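Succinate-semialdehyde dehydrogenase (Synechococcus sp., PDB 4ITA) oxidises succinic semialdehyde to succinate, probably with NADP+ as the hydride acceptor. Local coordinates at residues Lys268-Glu274 with Ala367-Lys373; Leu245-Val249 with Glu279-Leu284; Arg50-Glu54 with Cys93-Ala97. All blocks are in the same frame, centred on the assembly; numbering follows the deposited sequence.

Contact 1 (Lys268-Glu274 with Ala367-Lys373); sequences KRFILHE and AMVFTVK
Phe-270 and Leu-272 each give both N and O to a ladder of six backbone hydrogen bonds that runs from Lys-268 O to Glu-274 N, with Met-368, Phe-370 and Val-372 as the partners on the other strand. Met-368 N donates to Lys-268 O, Phe-270 N to Met-368 O at 2.8 Å, and Phe-370 N to Phe-270 O. Further along, Leu-272 N donates to Phe-370 O, Val-372 N to Leu-272 O and Glu-274 N to Val-372 O. Between these bonds CA-H...O contacts recur, the shortest from Thr-371 CA to Leu-272 O at 3.2 Å.

Both strands run the same way, 27° apart, as neighbours in the seven-stranded mixed sheet at the centre of the catalytic domain of an aldehyde dehydrogenase. Helix 274-289 packs on the face bearing Phe-270, Leu-272, Val-369 and Thr-371; helix 375-383 packs on the other.

The apolar contacts divide accordingly. Leu-272 CD1 meets Val-369 CG1 at 3.6 Å, Phe-270 CE1 reaches the Ala-367 methyl at 3.7 Å, and Thr-371 CG2 rests on Glu-274 CB. On the opposite face Ile-271 CG2 sits 3.8 Å from Val-372 CG1, while Arg-269 CG touches Met-368 CE and Arg-269 CB the CE2 corner of Phe-370. The Arg-269 guanidinium continues beyond the pair to the carbonyls of Ser-234, Leu-381 and Ala-382.

Polar side chains meet at the C-terminal ends. Glu-274 OE2 and Lys-373 NZ form a weak salt bridge of 3.3 Å between two solvent-exposed side chains. At a chi1 of -169°, one ring face of His-273 lies over Val-372 O, which sits off the ring centre, while ND1 caps the N of Ala-275 and the ring meets Phe-240 edge-to-face. A leucine in its place would probably leave that helix-start N-H without its side-chain cap.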
loop_
_atom_site.group_PDB
_atom_site.type_symbol
_atom_site.label_atom_id
_atom_site.label_comp_id
_atom_site.label_asym_id
_atom_site.label_seq_id
_atom_site.Cartn_x
_atom_site.Cartn_y
_atom_site.Cartn_z
ATOM N N LYS A 268 -12.744 -12.716 20.505
ATOM C CA LYS A 268 -13.806 -11.842 21.003
ATOM C C LYS A 268 -15.217 -12.431 20.884
ATOM O O LYS A 268 -16.074 -12.170 21.728
ATOM C CB LYS A 268 -13.722 -10.452 20.353
ATOM C CG LYS A 268 -12.365 -9.776 20.548
ATOM C CD LYS A 268 -12.446 -8.250 20.489
ATOM C CE LYS A 268 -11.087 -7.604 20.810
ATOM N NZ LYS A 268 -10.182 -7.471 19.619
ATOM N N ARG A 269 -15.446 -13.222 19.841
ATOM C CA ARG A 269 -16.748 -13.845 19.604
ATOM C C ARG A 269 -16.572 -15.352 19.505
ATOM O O ARG A 269 -15.959 -15.855 18.563
ATOM C CB ARG A 269 -17.389 -13.279 18.324
ATOM C CG ARG A 269 -17.734 -11.777 18.422
ATOM C CD ARG A 269 -18.281 -11.197 17.098
ATOM N NE ARG A 269 -17.328 -11.481 16.038
ATOM C CZ ARG A 269 -17.589 -12.128 14.907
ATOM N NH1 ARG A 269 -18.833 -12.477 14.580
ATOM N NH2 ARG A 269 -16.587 -12.390 14.077
ATOM N N PHE A 270 -17.098 -16.058 20.501
ATOM C CA PHE A 270 -17.036 -17.508 20.551
ATOM C C PHE A 270 -18.254 -18.067 19.848
ATOM O O PHE A 270 -19.388 -17.753 20.217
ATOM C CB PHE A 270 -16.973 -17.980 22.006
ATOM C CG PHE A 270 -15.662 -17.671 22.671
ATOM C CD1 PHE A 270 -15.374 -16.388 23.109
ATOM C CD2 PHE A 270 -14.703 -18.655 22.816
ATOM C CE1 PHE A 270 -14.151 -16.100 23.698
ATOM C CE2 PHE A 270 -13.481 -18.379 23.409
ATOM C CZ PHE A 270 -13.205 -17.094 23.847
ATOM N N ILE A 271 -18.001 -18.857 18.810
ATOM C CA ILE A 271 -19.049 -19.395 17.951
ATOM C C ILE A 271 -19.042 -20.908 18.102
ATOM O O ILE A 271 -18.119 -21.591 17.662
ATOM C CB ILE A 271 -18.838 -18.940 16.499
ATOM C CG1 ILE A 271 -18.955 -17.408 16.430
ATOM C CG2 ILE A 271 -19.850 -19.610 15.577
ATOM C CD1 ILE A 271 -18.493 -16.794 15.119
ATOM N N LEU A 272 -20.058 -21.416 18.794
ATOM C CA LEU A 272 -20.055 -22.793 19.266
ATOM C C LEU A 272 -21.074 -23.643 18.532
ATOM O O LEU A 272 -22.258 -23.295 18.483
ATOM C CB LEU A 272 -20.373 -22.822 20.765
ATOM C CG LEU A 272 -19.574 -21.847 21.634
ATOM C CD1 LEU A 272 -19.982 -21.997 23.097
ATOM C CD2 LEU A 272 -18.089 -22.071 21.464
ATOM N N HIS A 273 -20.623 -24.760 17.966
ATOM C CA HIS A 273 -21.566 -25.715 17.387
ATOM C C HIS A 273 -22.501 -26.236 18.482
ATOM O O HIS A 273 -22.048 -26.584 19.577
ATOM C CB HIS A 273 -20.825 -26.880 16.730
ATOM C CG HIS A 273 -21.712 -27.751 15.900
ATOM N ND1 HIS A 273 -22.654 -28.594 16.449
ATOM C CD2 HIS A 273 -21.813 -27.892 14.559
ATOM C CE1 HIS A 273 -23.292 -29.227 15.478
ATOM N NE2 HIS A 273 -22.802 -28.815 14.322
ATOM N N GLU A 274 -23.800 -26.289 18.189
ATOM C CA GLU A 274 -24.796 -26.679 19.189
ATOM C C GLU A 274 -24.516 -28.025 19.865
ATOM O O GLU A 274 -24.887 -28.220 21.026
ATOM C CB GLU A 274 -26.207 -26.658 18.593
ATOM C CG GLU A 274 -26.419 -27.576 17.415
ATOM C CD GLU A 274 -27.877 -27.643 17.003
ATOM O OE1 GLU A 274 -28.213 -28.506 16.167
ATOM O OE2 GLU A 274 -28.681 -26.838 17.521
ATOM N N ALA A 367 -16.310 -11.753 26.667
ATOM C CA ALA A 367 -16.584 -12.675 25.568
ATOM C C ALA A 367 -18.045 -12.622 25.169
ATOM O O ALA A 367 -18.914 -12.686 26.034
ATOM C CB ALA A 367 -16.225 -14.082 25.976
ATOM N N MET A 368 -18.317 -12.503 23.869
ATOM C CA MET A 368 -19.664 -12.719 23.336
ATOM C C MET A 368 -19.760 -14.170 22.874
ATOM O O MET A 368 -18.843 -14.670 22.221
ATOM C CB MET A 368 -19.964 -11.769 22.163
ATOM C CG MET A 368 -20.040 -10.283 22.519
ATOM S SD MET A 368 -20.562 -9.159 21.156
ATOM C CE MET A 368 -18.960 -8.741 20.427
ATOM N N VAL A 369 -20.848 -14.859 23.214
ATOM C CA VAL A 369 -20.988 -16.272 22.863
ATOM C C VAL A 369 -22.224 -16.488 22.000
ATOM O O VAL A 369 -23.279 -15.905 22.254
ATOM C CB VAL A 369 -21.057 -17.161 24.126
ATOM C CG1 VAL A 369 -21.146 -18.639 23.749
ATOM C CG2 VAL A 369 -19.840 -16.916 25.005
ATOM N N PHE A 370 -22.066 -17.319 20.974
ATOM C CA PHE A 370 -23.124 -17.634 20.024
ATOM C C PHE A 370 -23.181 -19.133 19.797
ATOM O O PHE A 370 -22.174 -19.823 19.929
ATOM C CB PHE A 370 -22.822 -16.968 18.681
ATOM C CG PHE A 370 -22.562 -15.501 18.788
ATOM C CD1 PHE A 370 -23.597 -14.592 18.653
ATOM C CD2 PHE A 370 -21.280 -15.027 19.047
ATOM C CE1 PHE A 370 -23.360 -13.235 18.761
ATOM C CE2 PHE A 370 -21.036 -13.672 19.167
ATOM C CZ PHE A 370 -22.075 -12.773 19.026
ATOM N N THR A 371 -24.363 -19.631 19.435
ATOM C CA THR A 371 -24.507 -21.032 19.053
ATOM C C THR A 371 -24.930 -21.128 17.590
ATOM O O THR A 371 -25.759 -20.339 17.124
ATOM C CB THR A 371 -25.523 -21.761 19.953
ATOM O OG1 THR A 371 -25.088 -21.698 21.318
ATOM C CG2 THR A 371 -25.662 -23.217 19.560
ATOM N N VAL A 372 -24.343 -22.078 16.865
ATOM C CA VAL A 372 -24.683 -22.301 15.460
ATOM C C VAL A 372 -24.957 -23.781 15.197
ATOM O O VAL A 372 -24.570 -24.640 15.988
ATOM C CB VAL A 372 -23.591 -21.762 14.501
ATOM C CG1 VAL A 372 -23.454 -20.250 14.642
ATOM C CG2 VAL A 372 -22.265 -22.432 14.773
ATOM N N LYS A 373 -25.618 -24.069 14.077
ATOM C CA LYS A 373 -26.091 -25.420 13.789
ATOM C C LYS A 373 -25.234 -26.193 12.797
ATOM O O LYS A 373 -25.294 -27.423 12.746
ATOM C CB LYS A 373 -27.522 -25.381 13.249
ATOM C CG LYS A 373 -28.582 -25.083 14.281
ATOM C CD LYS A 373 -29.952 -25.083 13.629
ATOM C CE LYS A 373 -31.013 -24.541 14.571
ATOM N NZ LYS A 373 -31.086 -25.334 15.826
#

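Contact 2 (Leu245-Val249 with Glu279-Leu284); sequences LDEAV and EFLEKL
A chi1 of -176° places CG of Phe-280 opposite its own N and brings the ring up against Ala-248 and Val-249, whose CG2, beside its backbone N, comes to lie over that ring. The two helices lie side by side on one face of the catalytic-domain sheet: helix 245-257 makes the beta-alpha-beta crossover from strand 235-239 to strand 267-273, and helix 274-289 follows at once. The axes of segments 245-249 and 279-284 approach to 9.8 Å at a crossing angle of -42°. The CH-pi contact is well supported, with Val-249 CG2 3.8 Å from the Phe-280 ring centroid and 29° off the normal. Ala-248 C lies at the ring edge, 3.7 Å from Phe-280 CE1, with CB also in contact, while Val-249 CG1 turns to the backbone O of Lys-283 at 3.5 Å. Toward solvent, Leu-245 CD2 lies against the Glu-279 carboxylate. Beside it an extended Lys-283 joins two acids in a salt-bridge network. Asp-246 OD1 and Glu-279 OE2 stand 4.7 Å apart, and the lysine charge probably offsets their mutual repulsion. Lys-283 NZ bridges to Glu-279 OE2 at 2.7 Å through the anti lone pair, and to Asp-246 OD1 at 2.8 Å through the syn lone pair.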
loop_
_atom_site.group_PDB
_atom_site.type_symbol
_atom_site.label_atom_id
_atom_site.label_comp_id
_atom_site.label_asym_id
_atom_site.label_seq_id
_atom_site.Cartn_x
_atom_site.Cartn_y
_atom_site.Cartn_z
ATOM N N LEU A 245 -12.090 -30.283 23.141
ATOM C CA LEU A 245 -12.861 -29.271 23.850
ATOM C C LEU A 245 -12.084 -28.650 24.998
ATOM O O LEU A 245 -12.087 -27.431 25.165
ATOM C CB LEU A 245 -14.177 -29.858 24.370
ATOM C CG LEU A 245 -15.497 -29.301 23.837
ATOM C CD1 LEU A 245 -15.443 -29.017 22.338
ATOM C CD2 LEU A 245 -16.626 -30.261 24.152
ATOM N N ASP A 246 -11.417 -29.476 25.795
ATOM C CA ASP A 246 -10.680 -28.953 26.938
ATOM C C ASP A 246 -9.532 -28.042 26.501
ATOM O O ASP A 246 -9.313 -26.986 27.104
ATOM C CB ASP A 246 -10.171 -30.076 27.848
ATOM C CG ASP A 246 -11.284 -30.750 28.628
ATOM O OD1 ASP A 246 -12.407 -30.213 28.692
ATOM O OD2 ASP A 246 -11.023 -31.829 29.200
ATOM N N GLU A 247 -8.816 -28.428 25.445
ATOM C CA GLU A 247 -7.767 -27.558 24.904
ATOM C C GLU A 247 -8.362 -26.254 24.376
ATOM O O GLU A 247 -7.825 -25.179 24.625
ATOM C CB GLU A 247 -6.947 -28.244 23.799
ATOM C CG GLU A 247 -5.779 -27.374 23.318
ATOM C CD GLU A 247 -5.002 -27.956 22.139
ATOM O OE1 GLU A 247 -5.469 -28.939 21.531
ATOM O OE2 GLU A 247 -3.921 -27.411 21.825
ATOM N N ALA A 248 -9.471 -26.354 23.652
ATOM C CA ALA A 248 -10.130 -25.172 23.106
ATOM C C ALA A 248 -10.573 -24.194 24.201
ATOM O O ALA A 248 -10.452 -22.979 24.033
ATOM C CB ALA A 248 -11.307 -25.568 22.211
ATOM N N VAL A 249 -11.077 -24.710 25.321
ATOM C CA VAL A 249 -11.469 -23.859 26.446
ATOM C C VAL A 249 -10.271 -23.153 27.085
ATOM O O VAL A 249 -10.310 -21.949 27.363
ATOM C CB VAL A 249 -12.211 -24.667 27.542
ATOM C CG1 VAL A 249 -12.376 -23.826 28.808
ATOM C CG2 VAL A 249 -13.557 -25.138 27.033
ATOM N N GLU A 279 -21.387 -27.933 26.928
ATOM C CA GLU A 279 -20.165 -28.339 27.615
ATOM C C GLU A 279 -19.081 -27.266 27.515
ATOM O O GLU A 279 -18.453 -26.907 28.514
ATOM C CB GLU A 279 -19.636 -29.666 27.065
ATOM C CG GLU A 279 -18.343 -30.111 27.726
ATOM C CD GLU A 279 -17.811 -31.424 27.185
ATOM O OE1 GLU A 279 -18.537 -32.088 26.417
ATOM O OE2 GLU A 279 -16.663 -31.781 27.527
ATOM N N PHE A 280 -18.861 -26.751 26.310
ATOM C CA PHE A 280 -17.845 -25.726 26.130
ATOM C C PHE A 280 -18.167 -24.474 26.954
ATOM O O PHE A 280 -17.286 -23.932 27.627
ATOM C CB PHE A 280 -17.663 -25.366 24.647
ATOM C CG PHE A 280 -16.545 -24.373 24.403
ATOM C CD1 PHE A 280 -15.277 -24.803 24.040
ATOM C CD2 PHE A 280 -16.765 -23.010 24.559
ATOM C CE1 PHE A 280 -14.250 -23.884 23.836
ATOM C CE2 PHE A 280 -15.748 -22.092 24.353
ATOM C CZ PHE A 280 -14.490 -22.535 23.995
ATOM N N LEU A 281 -19.410 -24.012 26.902
ATOM C CA LEU A 281 -19.768 -22.783 27.600
ATOM C C LEU A 281 -19.635 -22.928 29.114
ATOM O O LEU A 281 -19.182 -21.999 29.787
ATOM C CB LEU A 281 -21.176 -22.323 27.225
ATOM C CG LEU A 281 -21.625 -21.002 27.857
ATOM C CD1 LEU A 281 -20.614 -19.885 27.586
ATOM C CD2 LEU A 281 -23.007 -20.615 27.356
ATOM N N GLU A 282 -20.035 -24.077 29.655
ATOM C CA GLU A 282 -19.880 -24.294 31.093
ATOM C C GLU A 282 -18.407 -24.230 31.473
ATOM O O GLU A 282 -18.031 -23.591 32.455
ATOM C CB GLU A 282 -20.480 -25.639 31.534
ATOM C CG GLU A 282 -20.080 -26.024 32.970
ATOM C CD GLU A 282 -20.821 -27.234 33.525
ATOM O OE1 GLU A 282 -22.024 -27.107 33.818
ATOM O OE2 GLU A 282 -20.192 -28.304 33.697
ATOM N N LYS A 283 -17.574 -24.902 30.687
ATOM C CA LYS A 283 -16.141 -24.930 30.947
ATOM C C LYS A 283 -15.490 -23.555 30.778
ATOM O O LYS A 283 -14.570 -23.207 31.524
ATOM C CB LYS A 283 -15.457 -26.005 30.095
ATOM C CG LYS A 283 -15.808 -27.413 30.569
ATOM C CD LYS A 283 -15.197 -28.509 29.711
ATOM C CE LYS A 283 -15.366 -29.862 30.392
ATOM N NZ LYS A 283 -14.946 -30.989 29.518
ATOM N N LEU A 284 -15.983 -22.764 29.827
ATOM C CA LEU A 284 -15.459 -21.414 29.618
ATOM C C LEU A 284 -15.830 -20.534 30.811
ATOM O O LEU A 284 -15.012 -19.771 31.332
ATOM C CB LEU A 284 -16.034 -20.821 28.330
ATOM C CG LEU A 284 -15.403 -19.502 27.881
ATOM C CD1 LEU A 284 -14.049 -19.766 27.249
ATOM C CD2 LEU A 284 -16.325 -18.757 26.922
#

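Contact 3 (Arg50-Glu54 with Cys93-Ala97); sequences RQWLE and CRYYA
Leu-53 reaches across with its two methyls spread over one turn of the facing helix: CD1 lies 3.6 Å from Cys-93 O and also against Ala-97 N, and CD2 meets Cys-93 SG at 3.8 Å. Helices 46-62 and 79-103 run antiparallel here (163° between the segment directions, axes 8.8 Å apart), probably as part of the cofactor-binding domain; helix 137-149 also packs on Arg-50, Cys-93 and Tyr-96. Ala-97, with only a methyl, probably allows the close approach, its CB 3.6 Å from Glu-54 CG and its CA 4.8 Å from that of Arg-50. The Arg-50 side chain starts out extended (chi1 179°) and bends at chi3, which turns NE to Ala-97 O at 2.9 Å, the oxygen lying in the guanidinium plane. A water held by Arg-50 NH1 donates to the same carbonyl, and NH1 also pairs with Glu-101. Glu-54 OE2 and Arg-94 NH1 remain 4.6 Å apart, joined by a second water, while Arg-94 NE forms its salt bridge with Glu-61. One direct arginine-to-carbonyl bond thus joins the helices, whereas the Glu-54 and Arg-94 charges meet only through a water; both lie along one side of the apolar Leu-53 and Cys-93 contact.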
loop_
_atom_site.group_PDB
_atom_site.type_symbol
_atom_site.label_atom_id
_atom_site.label_comp_id
_atom_site.label_asym_id
_atom_site.label_seq_id
_atom_site.Cartn_x
_atom_site.Cartn_y
_atom_site.Cartn_z
ATOM N N ARG A 50 22.941 -4.608 11.273
ATOM C CA ARG A 50 22.764 -5.880 11.958
ATOM C C ARG A 50 23.378 -5.867 13.350
ATOM O O ARG A 50 22.782 -6.362 14.305
ATOM C CB ARG A 50 23.398 -6.993 11.120
ATOM C CG ARG A 50 23.300 -8.371 11.729
ATOM C CD ARG A 50 23.911 -9.431 10.819
ATOM N NE ARG A 50 23.257 -9.467 9.509
ATOM C CZ ARG A 50 23.827 -9.073 8.370
ATOM N NH1 ARG A 50 23.144 -9.133 7.238
ATOM N NH2 ARG A 50 25.078 -8.623 8.362
ATOM N N GLN A 51 24.573 -5.301 13.466
ATOM C CA GLN A 51 25.226 -5.171 14.767
ATOM C C GLN A 51 24.367 -4.362 15.737
ATOM O O GLN A 51 24.137 -4.767 16.881
ATOM C CB GLN A 51 26.585 -4.492 14.607
ATOM C CG GLN A 51 27.245 -4.197 15.937
ATOM C CD GLN A 51 28.374 -3.189 15.828
ATOM O OE1 GLN A 51 28.758 -2.768 14.730
ATOM N NE2 GLN A 51 28.922 -2.799 16.974
ATOM N N TRP A 52 23.878 -3.219 15.279
ATOM C CA TRP A 52 23.086 -2.358 16.148
ATOM C C TRP A 52 21.762 -3.036 16.514
ATOM O O TRP A 52 21.334 -2.986 17.670
ATOM C CB TRP A 52 22.903 -0.981 15.505
ATOM C CG TRP A 52 24.226 -0.285 15.260
ATOM C CD1 TRP A 52 25.346 -0.341 16.052
ATOM C CD2 TRP A 52 24.576 0.542 14.140
ATOM N NE1 TRP A 52 26.360 0.405 15.494
ATOM C CE2 TRP A 52 25.913 0.956 14.322
ATOM C CE3 TRP A 52 23.887 0.966 12.996
ATOM C CZ2 TRP A 52 26.575 1.770 13.400
ATOM C CZ3 TRP A 52 24.546 1.781 12.084
ATOM C CH2 TRP A 52 25.873 2.175 12.293
ATOM N N LEU A 53 21.144 -3.727 15.555
ATOM C CA LEU A 53 19.899 -4.440 15.829
ATOM C C LEU A 53 20.102 -5.572 16.833
ATOM O O LEU A 53 19.289 -5.770 17.736
ATOM C CB LEU A 53 19.307 -5.001 14.541
ATOM C CG LEU A 53 18.036 -4.372 13.995
ATOM C CD1 LEU A 53 17.473 -5.254 12.893
ATOM C CD2 LEU A 53 17.013 -4.162 15.104
ATOM N N GLU A 54 21.200 -6.306 16.680
ATOM C CA GLU A 54 21.504 -7.390 17.611
ATOM C C GLU A 54 21.867 -6.856 18.989
ATOM O O GLU A 54 21.542 -7.468 20.001
ATOM C CB GLU A 54 22.584 -8.324 17.044
ATOM C CG GLU A 54 22.043 -9.127 15.869
ATOM C CD GLU A 54 23.041 -10.079 15.234
ATOM O OE1 GLU A 54 24.263 -9.876 15.394
ATOM O OE2 GLU A 54 22.584 -11.033 14.561
ATOM N N CYS A 93 13.796 -8.153 16.477
ATOM C CA CYS A 93 15.083 -7.533 16.165
ATOM C C CYS A 93 16.026 -8.567 15.562
ATOM O O CYS A 93 16.651 -8.332 14.524
ATOM C CB CYS A 93 15.715 -6.919 17.416
ATOM S SG CYS A 93 14.894 -5.417 17.989
ATOM N N ARG A 94 16.107 -9.726 16.202
ATOM C CA ARG A 94 16.987 -10.785 15.709
ATOM C C ARG A 94 16.515 -11.337 14.364
ATOM O O ARG A 94 17.334 -11.636 13.496
ATOM C CB ARG A 94 17.122 -11.910 16.737
ATOM C CG ARG A 94 17.860 -11.464 17.975
ATOM C CD ARG A 94 18.422 -12.622 18.792
ATOM N NE ARG A 94 19.122 -12.123 19.974
ATOM C CZ ARG A 94 20.359 -11.641 19.953
ATOM N NH1 ARG A 94 21.029 -11.598 18.810
ATOM N NH2 ARG A 94 20.924 -11.190 21.068
ATOM N N TYR A 95 15.203 -11.451 14.178
ATOM C CA TYR A 95 14.652 -11.924 12.912
ATOM C C TYR A 95 15.133 -11.082 11.730
ATOM O O TYR A 95 15.629 -11.612 10.728
ATOM C CB TYR A 95 13.126 -11.957 12.965
ATOM C CG TYR A 95 12.506 -12.455 11.684
ATOM C CD1 TYR A 95 12.432 -13.815 11.409
ATOM C CD2 TYR A 95 12.001 -11.566 10.738
ATOM C CE1 TYR A 95 11.869 -14.272 10.232
ATOM C CE2 TYR A 95 11.430 -12.017 9.563
ATOM C CZ TYR A 95 11.372 -13.368 9.310
ATOM O OH TYR A 95 10.806 -13.812 8.133
ATOM N N TYR A 96 15.007 -9.761 11.836
ATOM C CA TYR A 96 15.452 -8.910 10.738
ATOM C C TYR A 96 16.975 -8.769 10.656
ATOM O O TYR A 96 17.518 -8.617 9.566
ATOM C CB TYR A 96 14.707 -7.570 10.723
ATOM C CG TYR A 96 13.288 -7.782 10.256
ATOM C CD1 TYR A 96 13.026 -8.178 8.948
ATOM C CD2 TYR A 96 12.211 -7.647 11.125
ATOM C CE1 TYR A 96 11.729 -8.400 8.505
ATOM C CE2 TYR A 96 10.907 -7.867 10.689
ATOM C CZ TYR A 96 10.680 -8.245 9.382
ATOM O OH TYR A 96 9.399 -8.469 8.950
ATOM N N ALA A 97 17.666 -8.859 11.785
ATOM C CA ALA A 97 19.124 -8.970 11.744
ATOM C C ALA A 97 19.537 -10.200 10.932
ATOM O O ALA A 97 20.468 -10.139 10.125
ATOM C CB ALA A 97 19.681 -9.056 13.142
HETATM O O HOH W 1 20.492 -10.342 7.241
HETATM O O HOH W 2 20.537 -12.346 15.994
#

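From the N terminus, contact 3 closes first, joining helix 46-62 to helix 79-103 over 38 intervening residues, 34 of them helical. It is complete before the others begin. Contact 2 then opens at 245-249, contact 1 opens at 268-274, contact 2 closes at 279-284, and contact 1 closes only at 367-373, so these two loops cross rather than nest. The crossing has a physical counterpart: Leu-272 CD2 touches Phe-280 CD2 at 3.5 Å, tying the sheet of contact 1 to the helix layer of contact 2. Contact 3 stands apart, its centre about 42 Å from that of contact 1, on opposite sides of the chain's centre, and about 41 Å from that of contact 2.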